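Local coordinates for uncharacterized protein (Pyrococcus horikoshii, PDB 1ZJJ), which is an uncharacterized magnesium-binding member of the haloacid dehalogenase superfamily that probably acts as a phosphatase, at residues Ala3-Met8 / Ala37-Asn42; Trp206-Arg211 / Ile227-Gly232. All blocks are in the same frame, centred on the assembly; numbering follows the deposited sequence.

From the N terminus, strand 2-6 leads into the metal site, and contact 1 (Ala3-Met8 / Ala37-Asn42) closes the first loop when strand 36-40 returns beside it after helix 22-31. The chain then runs on through the rest of the fold, including a separate four-stranded sheet, before contact 2 (Trp206-Arg211 / Ile227-Gly232) closes a shorter loop around helix 212-221. The two closures follow in series and neither nest nor cross. They lie side by side in one parallel sheet: strand 204-209 lies next to strand 2-6, with probable hydrogen bonds from Ile5 N to Trp206 O and from Val208 N to Ile5 O. Both contacts reach the same magnesium ion.

Contact 1 of 2, residues Ala3-Met8 / Ala37-Asn42; sequences AIIFDM and AFLTNN. With MG (magnesium ion), chain D.
Past the last beta bridge, Phe6 with Phe38, the chain leaves the sheet yet keeps touching its neighbour: Met8 reaches back to Phe38 and Thr40. Met8 is extended to SD, and the bend at chi3 (90°) brings its CE to 3.9 Å from Phe38 CD2. Met8 SD lies 4.0 Å from Thr40 CB. With an alanine here, the side of Phe38 and Thr40 met by SD and CE would probably lose its cover and a gap open. Phe6 and Phe38 lie on the same face of the sheet, the CB of Phe6 against CD1 of Phe38, and Leu54 of helix 47-56 packs on both Phe38 and Met8. Behind them, on the face toward helix 190-199, Ile5 CG2 meets Leu39 CB at 3.7 Å. Three backbone hydrogen bonds join the parallel strands: Ala37 N to Ile4 O, Phe6 N to Ala37 O (2.8 Å), and Leu39 N to Phe6 O (2.7 Å). Just beyond, Asp7 has CG anti to its N (chi1 164°), turning the carboxylate to the metal; Asp7 OD2 binds magnesium at 2.2 Å, while OD1 accepts from water 1, which also takes the Asn41 N-H, and forms a salt bridge with Lys187. Such a strand-end aspartate, with Asp9 two residues on, is consistent with the DxDx(T/V) motif of the HAD superfamily.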
ATOM      1  N   ALA B   3       3.981  13.953 -34.372  1.00 22.34           N
ATOM      2  CA  ALA B   3       4.827  14.304 -33.237  1.00 20.97           C
ATOM      3  C   ALA B   3       5.028  12.981 -32.506  1.00 20.00           C
ATOM      4  O   ALA B   3       4.077  12.222 -32.313  1.00 19.42           O
ATOM      5  CB  ALA B   3       4.130  15.336 -32.323  1.00 20.59           C
ATOM      6  N   ILE B   4       6.259  12.690 -32.109  1.00 18.07           N
ATOM      7  CA  ILE B   4       6.524  11.428 -31.444  1.00 17.27           C
ATOM      8  C   ILE B   4       6.884  11.611 -29.975  1.00 16.01           C
ATOM      9  O   ILE B   4       7.761  12.398 -29.623  1.00 15.20           O
ATOM     10  CB  ILE B   4       7.654  10.653 -32.177  1.00 18.26           C
ATOM     11  CG1 ILE B   4       7.331  10.556 -33.678  1.00 17.19           C
ATOM     12  CG2 ILE B   4       7.800   9.252 -31.582  1.00 19.91           C
ATOM     13  CD1 ILE B   4       8.421   9.910 -34.518  1.00 15.33           C
ATOM     14  N   ILE B   5       6.181  10.878 -29.122  1.00 16.35           N
ATOM     15  CA  ILE B   5       6.403  10.930 -27.683  1.00 14.15           C
ATOM     16  C   ILE B   5       7.139   9.650 -27.262  1.00 16.24           C
ATOM     17  O   ILE B   5       6.693   8.543 -27.577  1.00 17.51           O
ATOM     18  CB  ILE B   5       5.052  11.008 -26.931  1.00 17.00           C
ATOM     19  CG1 ILE B   5       4.163  12.089 -27.556  1.00 15.57           C
ATOM     20  CG2 ILE B   5       5.294  11.291 -25.448  1.00 15.24           C
ATOM     21  CD1 ILE B   5       4.776  13.475 -27.578  1.00 16.11           C
ATOM     22  N   PHE B   6       8.263   9.799 -26.562  1.00 14.93           N
ATOM     23  CA  PHE B   6       9.043   8.644 -26.115  1.00 14.70           C
ATOM     24  C   PHE B   6       9.114   8.457 -24.609  1.00 15.49           C
ATOM     25  O   PHE B   6       9.386   9.402 -23.864  1.00 14.41           O
ATOM     26  CB  PHE B   6      10.509   8.722 -26.564  1.00 14.23           C
ATOM     27  CG  PHE B   6      10.711   8.797 -28.050  1.00 15.99           C
ATOM     28  CD1 PHE B   6      10.615  10.013 -28.713  1.00 16.69           C
ATOM     29  CD2 PHE B   6      11.046   7.658 -28.779  1.00 15.06           C
ATOM     30  CE1 PHE B   6      10.859  10.099 -30.080  1.00 17.98           C
ATOM     31  CE2 PHE B   6      11.291   7.733 -30.150  1.00 17.30           C
ATOM     32  CZ  PHE B   6      11.196   8.958 -30.799  1.00 16.76           C
ATOM     33  N   ASP B   7       8.894   7.224 -24.172  1.00 16.01           N
ATOM     34  CA  ASP B   7       9.057   6.894 -22.765  1.00 16.68           C
ATOM     35  C   ASP B   7      10.582   6.865 -22.698  1.00 17.06           C
ATOM     36  O   ASP B   7      11.233   6.795 -23.741  1.00 14.62           O
ATOM     37  CB  ASP B   7       8.510   5.507 -22.459  1.00 17.28           C
ATOM     38  CG  ASP B   7       8.993   4.983 -21.126  1.00 20.50           C
ATOM     39  OD1 ASP B   7       8.625   5.557 -20.079  1.00 18.62           O
ATOM     40  OD2 ASP B   7       9.754   4.004 -21.138  1.00 19.61           O
ATOM     41  N   MET B   8      11.162   6.903 -21.503  1.00 16.12           N
ATOM     42  CA  MET B   8      12.616   6.910 -21.402  1.00 17.52           C
ATOM     43  C   MET B   8      13.306   5.582 -21.063  1.00 18.67           C
ATOM     44  O   MET B   8      13.874   4.936 -21.949  1.00 17.95           O
ATOM     45  CB  MET B   8      13.043   8.007 -20.424  1.00 20.00           C
ATOM     46  CG  MET B   8      12.543   9.383 -20.865  1.00 23.43           C
ATOM     47  SD  MET B   8      12.976  10.766 -19.783  1.00 29.73           S
ATOM     48  CE  MET B   8      14.493  11.248 -20.461  1.00 25.51           C
ATOM     49  N   ALA B  37       8.965  14.558 -27.879  1.00 20.00           N
ATOM     50  CA  ALA B  37       9.094  14.854 -26.460  1.00 19.04           C
ATOM     51  C   ALA B  37       9.289  13.553 -25.706  1.00 19.42           C
ATOM     52  O   ALA B  37       8.887  12.488 -26.174  1.00 18.86           O
ATOM     53  CB  ALA B  37       7.854  15.575 -25.957  1.00 17.60           C
ATOM     54  N   PHE B  38       9.930  13.641 -24.548  1.00 17.87           N
ATOM     55  CA  PHE B  38      10.165  12.474 -23.720  1.00 17.30           C
ATOM     56  C   PHE B  38       9.143  12.548 -22.586  1.00 18.41           C
ATOM     57  O   PHE B  38       8.866  13.631 -22.052  1.00 19.04           O
ATOM     58  CB  PHE B  38      11.607  12.482 -23.204  1.00 17.79           C
ATOM     59  CG  PHE B  38      12.651  12.425 -24.304  1.00 19.51           C
ATOM     60  CD1 PHE B  38      12.301  12.062 -25.604  1.00 21.67           C
ATOM     61  CD2 PHE B  38      13.985  12.706 -24.031  1.00 23.43           C
ATOM     62  CE1 PHE B  38      13.266  11.980 -26.617  1.00 24.04           C
ATOM     63  CE2 PHE B  38      14.959  12.626 -25.035  1.00 24.51           C
ATOM     64  CZ  PHE B  38      14.596  12.262 -26.331  1.00 22.99           C
ATOM     65  N   LEU B  39       8.576  11.405 -22.226  1.00 15.65           N
ATOM     66  CA  LEU B  39       7.539  11.375 -21.208  1.00 16.51           C
ATOM     67  C   LEU B  39       7.751  10.268 -20.186  1.00 17.65           C
ATOM     68  O   LEU B  39       7.493   9.099 -20.479  1.00 18.01           O
ATOM     69  CB  LEU B  39       6.178  11.193 -21.902  1.00 19.36           C
ATOM     70  CG  LEU B  39       4.890  11.300 -21.074  1.00 20.11           C
ATOM     71  CD1 LEU B  39       4.689  12.753 -20.683  1.00 19.41           C
ATOM     72  CD2 LEU B  39       3.687  10.805 -21.878  1.00 19.40           C
ATOM     73  N   THR B  40       8.207  10.638 -18.988  1.00 16.11           N
ATOM     74  CA  THR B  40       8.444   9.660 -17.929  1.00 16.26           C
ATOM     75  C   THR B  40       7.494   9.796 -16.733  1.00 17.00           C
ATOM     76  O   THR B  40       7.172  10.910 -16.307  1.00 15.15           O
ATOM     77  CB  THR B  40       9.893   9.748 -17.400  1.00 15.96           C
ATOM     78  OG1 THR B  40      10.078   8.780 -16.361  1.00 16.28           O
ATOM     79  CG2 THR B  40      10.185  11.135 -16.841  1.00 15.33           C
ATOM     80  N   ASN B  41       7.047   8.653 -16.207  1.00 17.03           N
ATOM     81  CA  ASN B  41       6.171   8.588 -15.048  1.00 17.00           C
ATOM     82  C   ASN B  41       6.948   8.835 -13.758  1.00 17.77           C
ATOM     83  O   ASN B  41       6.385   9.023 -12.688  1.00 16.15           O
ATOM     84  CB  ASN B  41       5.529   7.200 -15.013  1.00 13.64           C
ATOM     85  CG  ASN B  41       4.144   7.273 -15.599  1.00 13.94           C
ATOM     86  OD1 ASN B  41       3.696   8.310 -16.082  1.00 15.75           O
ATOM     87  ND2 ASN B  41       3.448   6.124 -15.556  1.00 12.91           N
ATOM     88  N   ASN B  42       8.272   8.803 -13.858  1.00 18.26           N
ATOM     89  CA  ASN B  42       9.115   8.974 -12.679  1.00 20.88           C
ATOM     90  C   ASN B  42       9.072  10.430 -12.214  1.00 20.68           C
ATOM     91  O   ASN B  42       9.234  11.345 -13.016  1.00 22.48           O
ATOM     92  CB  ASN B  42      10.554   8.559 -12.998  1.00 21.57           C
ATOM     93  CG  ASN B  42      11.356   8.224 -11.754  1.00 24.15           C
ATOM     94  OD1 ASN B  42      11.471   9.037 -10.838  1.00 24.27           O
ATOM     95  ND2 ASN B  42      11.915   7.018 -11.717  1.00 25.99           N
TER
HETATM   96 MG    MG D1002       9.971   2.463 -19.641  1.00 21.90          MG
HETATM   97  O   HOH W   1       7.802   5.756 -17.410  1.00 17.13           O
HETATM   98  O   HOH W   2      10.227   3.706 -18.035  1.00 13.22           O
HETATM   99  O   HOH W   3       7.849   2.521 -19.314  1.00 16.78           O
HETATM  100  O   HOH W   4      10.271   0.705 -18.428  1.00 18.11           O

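Contact 2 of 2, residues Trp206-Arg211 / Ile227-Gly232; sequences WMVGDR and IMVLTG. With MG (magnesium ion), chain D.
Asp210 lies against Gly232, OD2 3.3 Å from its CA, and supplies OD1 to the first shell of the magnesium ion at 2.3 Å, beside Asp7 and Asp9. Asp210 OD2 accepts from the metal-bound water 4 at 2.7 Å. That water also receives a weak hydrogen bond from Arg211 NE. OD2 further accepts from Val233 N, so the carboxylate is gripped on both oxygens. A side chain on Gly232 would run into OD2. With chi1 at 68°, CG sits between the backbone N and carbonyl carbon of Asp210, a rotamer that presents the carboxylate to both the metal and the loop at Gly232 and Val233. Further back, the parallel strands lead into these loops: Ile227 N bonds to Met207 O, Gly209 N to Ile227 O, and Val229 N to Gly209 O (3.0 Å). Ile227 fills the far end, its CD1 reaching Trp206 CE3 (3.7 Å) and Val208 CG2, with Leu256 of helix 256-261 over the same side. Val208 CG1 meets Val229 CG1 at 3.9 Å, the two side chains crossing at about a right angle. Two strands bridged by helix 212-221 make a beta-alpha-beta unit of the Rossmann-like HAD core, with the metal-binding aspartate just past the C-terminal end of its first strand.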
ATOM      1  N   TRP B 206       2.232   9.932 -31.719  1.00 21.62           N
ATOM      2  CA  TRP B 206       2.741   8.564 -31.655  1.00 19.86           C
ATOM      3  C   TRP B 206       3.359   8.392 -30.266  1.00 17.82           C
ATOM      4  O   TRP B 206       4.020   9.300 -29.761  1.00 18.20           O
ATOM      5  CB  TRP B 206       3.841   8.322 -32.688  1.00 19.45           C
ATOM      6  CG  TRP B 206       3.394   8.222 -34.114  1.00 21.65           C
ATOM      7  CD1 TRP B 206       2.156   8.510 -34.623  1.00 22.20           C
ATOM      8  CD2 TRP B 206       4.212   7.855 -35.230  1.00 22.45           C
ATOM      9  NE1 TRP B 206       2.160   8.351 -35.990  1.00 22.67           N
ATOM     10  CE2 TRP B 206       3.408   7.950 -36.388  1.00 22.56           C
ATOM     11  CE3 TRP B 206       5.550   7.459 -35.362  1.00 23.68           C
ATOM     12  CZ2 TRP B 206       3.898   7.663 -37.668  1.00 23.38           C
ATOM     13  CZ3 TRP B 206       6.039   7.173 -36.634  1.00 24.84           C
ATOM     14  CH2 TRP B 206       5.213   7.278 -37.771  1.00 23.65           C
ATOM     15  N   MET B 207       3.141   7.234 -29.657  1.00 17.64           N
ATOM     16  CA  MET B 207       3.690   6.938 -28.334  1.00 16.83           C
ATOM     17  C   MET B 207       4.616   5.734 -28.457  1.00 17.10           C
ATOM     18  O   MET B 207       4.216   4.682 -28.950  1.00 18.11           O
ATOM     19  CB  MET B 207       2.565   6.611 -27.351  1.00 16.85           C
ATOM     20  CG  MET B 207       3.027   6.287 -25.935  1.00 16.63           C
ATOM     21  SD  MET B 207       3.741   7.720 -25.108  1.00 17.87           S
ATOM     22  CE  MET B 207       5.099   6.953 -24.180  1.00 19.54           C
ATOM     23  N   VAL B 208       5.857   5.893 -28.016  1.00 15.15           N
ATOM     24  CA  VAL B 208       6.827   4.809 -28.079  1.00 15.32           C
ATOM     25  C   VAL B 208       7.232   4.416 -26.659  1.00 17.01           C
ATOM     26  O   VAL B 208       7.785   5.234 -25.915  1.00 18.20           O
ATOM     27  CB  VAL B 208       8.089   5.237 -28.856  1.00 15.07           C
ATOM     28  CG1 VAL B 208       9.079   4.097 -28.889  1.00 15.45           C
ATOM     29  CG2 VAL B 208       7.719   5.692 -30.266  1.00 14.01           C
ATOM     30  N   GLY B 209       6.953   3.171 -26.282  1.00 17.45           N
ATOM     31  CA  GLY B 209       7.291   2.720 -24.939  1.00 18.12           C
ATOM     32  C   GLY B 209       7.640   1.250 -24.840  1.00 18.63           C
ATOM     33  O   GLY B 209       7.582   0.520 -25.832  1.00 19.75           O
ATOM     34  N   ASP B 210       8.010   0.810 -23.638  1.00 18.96           N
ATOM     35  CA  ASP B 210       8.368  -0.589 -23.414  1.00 19.00           C
ATOM     36  C   ASP B 210       7.443  -1.265 -22.410  1.00 18.29           C
ATOM     37  O   ASP B 210       7.580  -2.461 -22.159  1.00 18.62           O
ATOM     38  CB  ASP B 210       9.808  -0.707 -22.915  1.00 18.67           C
ATOM     39  CG  ASP B 210       9.979  -0.131 -21.533  1.00 19.10           C
ATOM     40  OD1 ASP B 210       9.627   1.049 -21.370  1.00 14.93           O
ATOM     41  OD2 ASP B 210      10.451  -0.848 -20.622  1.00 17.70           O
ATOM     42  N   ARG B 211       6.517  -0.506 -21.825  1.00 16.90           N
ATOM     43  CA  ARG B 211       5.571  -1.069 -20.859  1.00 19.43           C
ATOM     44  C   ARG B 211       4.145  -1.066 -21.407  1.00 19.56           C
ATOM     45  O   ARG B 211       3.634  -0.038 -21.844  1.00 19.16           O
ATOM     46  CB  ARG B 211       5.603  -0.297 -19.535  1.00 19.20           C
ATOM     47  CG  ARG B 211       6.834  -0.564 -18.669  1.00 19.90           C
ATOM     48  CD  ARG B 211       6.812   0.273 -17.379  1.00 17.97           C
ATOM     49  NE  ARG B 211       8.094   0.213 -16.681  1.00 16.15           N
ATOM     50  CZ  ARG B 211       8.389  -0.650 -15.711  1.00 16.65           C
ATOM     51  NH1 ARG B 211       7.490  -1.535 -15.303  1.00 15.18           N
ATOM     52  NH2 ARG B 211       9.596  -0.641 -15.159  1.00 15.31           N
ATOM     53  N   ILE B 227       3.316   2.259 -30.288  1.00 18.87           N
ATOM     54  CA  ILE B 227       4.539   1.602 -30.730  1.00 18.05           C
ATOM     55  C   ILE B 227       5.321   1.050 -29.552  1.00 18.70           C
ATOM     56  O   ILE B 227       5.708   1.788 -28.649  1.00 18.14           O
ATOM     57  CB  ILE B 227       5.459   2.578 -31.486  1.00 19.48           C
ATOM     58  CG1 ILE B 227       4.681   3.276 -32.606  1.00 18.84           C
ATOM     59  CG2 ILE B 227       6.664   1.820 -32.043  1.00 18.85           C
ATOM     60  CD1 ILE B 227       5.456   4.393 -33.287  1.00 20.73           C
ATOM     61  N   MET B 228       5.554  -0.254 -29.556  1.00 19.77           N
ATOM     62  CA  MET B 228       6.307  -0.864 -28.478  1.00 20.47           C
ATOM     63  C   MET B 228       7.671  -1.317 -28.974  1.00 21.21           C
ATOM     64  O   MET B 228       7.803  -1.839 -30.085  1.00 20.57           O
ATOM     65  CB  MET B 228       5.549  -2.064 -27.898  1.00 22.32           C
ATOM     66  CG  MET B 228       6.195  -2.634 -26.643  1.00 23.83           C
ATOM     67  SD  MET B 228       5.301  -4.031 -25.914  1.00 25.46           S
ATOM     68  CE  MET B 228       6.362  -5.391 -26.357  1.00 23.49           C
ATOM     69  N   VAL B 229       8.694  -1.087 -28.158  1.00 20.30           N
ATOM     70  CA  VAL B 229      10.042  -1.522 -28.501  1.00 19.84           C
ATOM     71  C   VAL B 229      10.364  -2.687 -27.576  1.00 21.48           C
ATOM     72  O   VAL B 229       9.765  -2.820 -26.505  1.00 23.48           O
ATOM     73  CB  VAL B 229      11.085  -0.395 -28.324  1.00 19.26           C
ATOM     74  CG1 VAL B 229      10.871   0.674 -29.386  1.00 19.14           C
ATOM     75  CG2 VAL B 229      10.994   0.196 -26.923  1.00 19.31           C
ATOM     76  N   LEU B 230      11.301  -3.533 -27.981  1.00 21.63           N
ATOM     77  CA  LEU B 230      11.648  -4.706 -27.184  1.00 22.30           C
ATOM     78  C   LEU B 230      12.891  -4.545 -26.299  1.00 22.48           C
ATOM     79  O   LEU B 230      13.358  -5.511 -25.693  1.00 21.84           O
ATOM     80  CB  LEU B 230      11.818  -5.903 -28.123  1.00 22.96           C
ATOM     81  CG  LEU B 230      10.602  -6.113 -29.030  1.00 22.67           C
ATOM     82  CD1 LEU B 230      10.871  -7.222 -30.031  1.00 24.20           C
ATOM     83  CD2 LEU B 230       9.390  -6.441 -28.184  1.00 24.50           C
ATOM     84  N   THR B 231      13.414  -3.325 -26.221  1.00 21.82           N
ATOM     85  CA  THR B 231      14.602  -3.036 -25.421  1.00 21.11           C
ATOM     86  C   THR B 231      14.296  -2.851 -23.940  1.00 22.27           C
ATOM     87  O   THR B 231      15.200  -2.579 -23.144  1.00 21.69           O
ATOM     88  CB  THR B 231      15.312  -1.747 -25.900  1.00 20.78           C
ATOM     89  OG1 THR B 231      14.362  -0.674 -25.989  1.00 20.96           O
ATOM     90  CG2 THR B 231      15.979  -1.964 -27.253  1.00 20.33           C
ATOM     91  N   GLY B 232      13.028  -2.998 -23.568  1.00 22.60           N
ATOM     92  CA  GLY B 232      12.651  -2.792 -22.182  1.00 21.62           C
ATOM     93  C   GLY B 232      12.030  -3.941 -21.412  1.00 22.88           C
ATOM     94  O   GLY B 232      12.487  -5.080 -21.490  1.00 24.34           O
TER
HETATM   95 MG    MG D1002       9.971   2.463 -19.641  1.00 21.90          MG
HETATM   96  O   HOH W   4      10.271   0.705 -18.428  1.00 18.11           O
HETATM   97  O   HOH W   3       7.849   2.521 -19.314  1.00 16.78           O
HETATM   98  O   HOH W   2      10.227   3.706 -18.035  1.00 13.22           O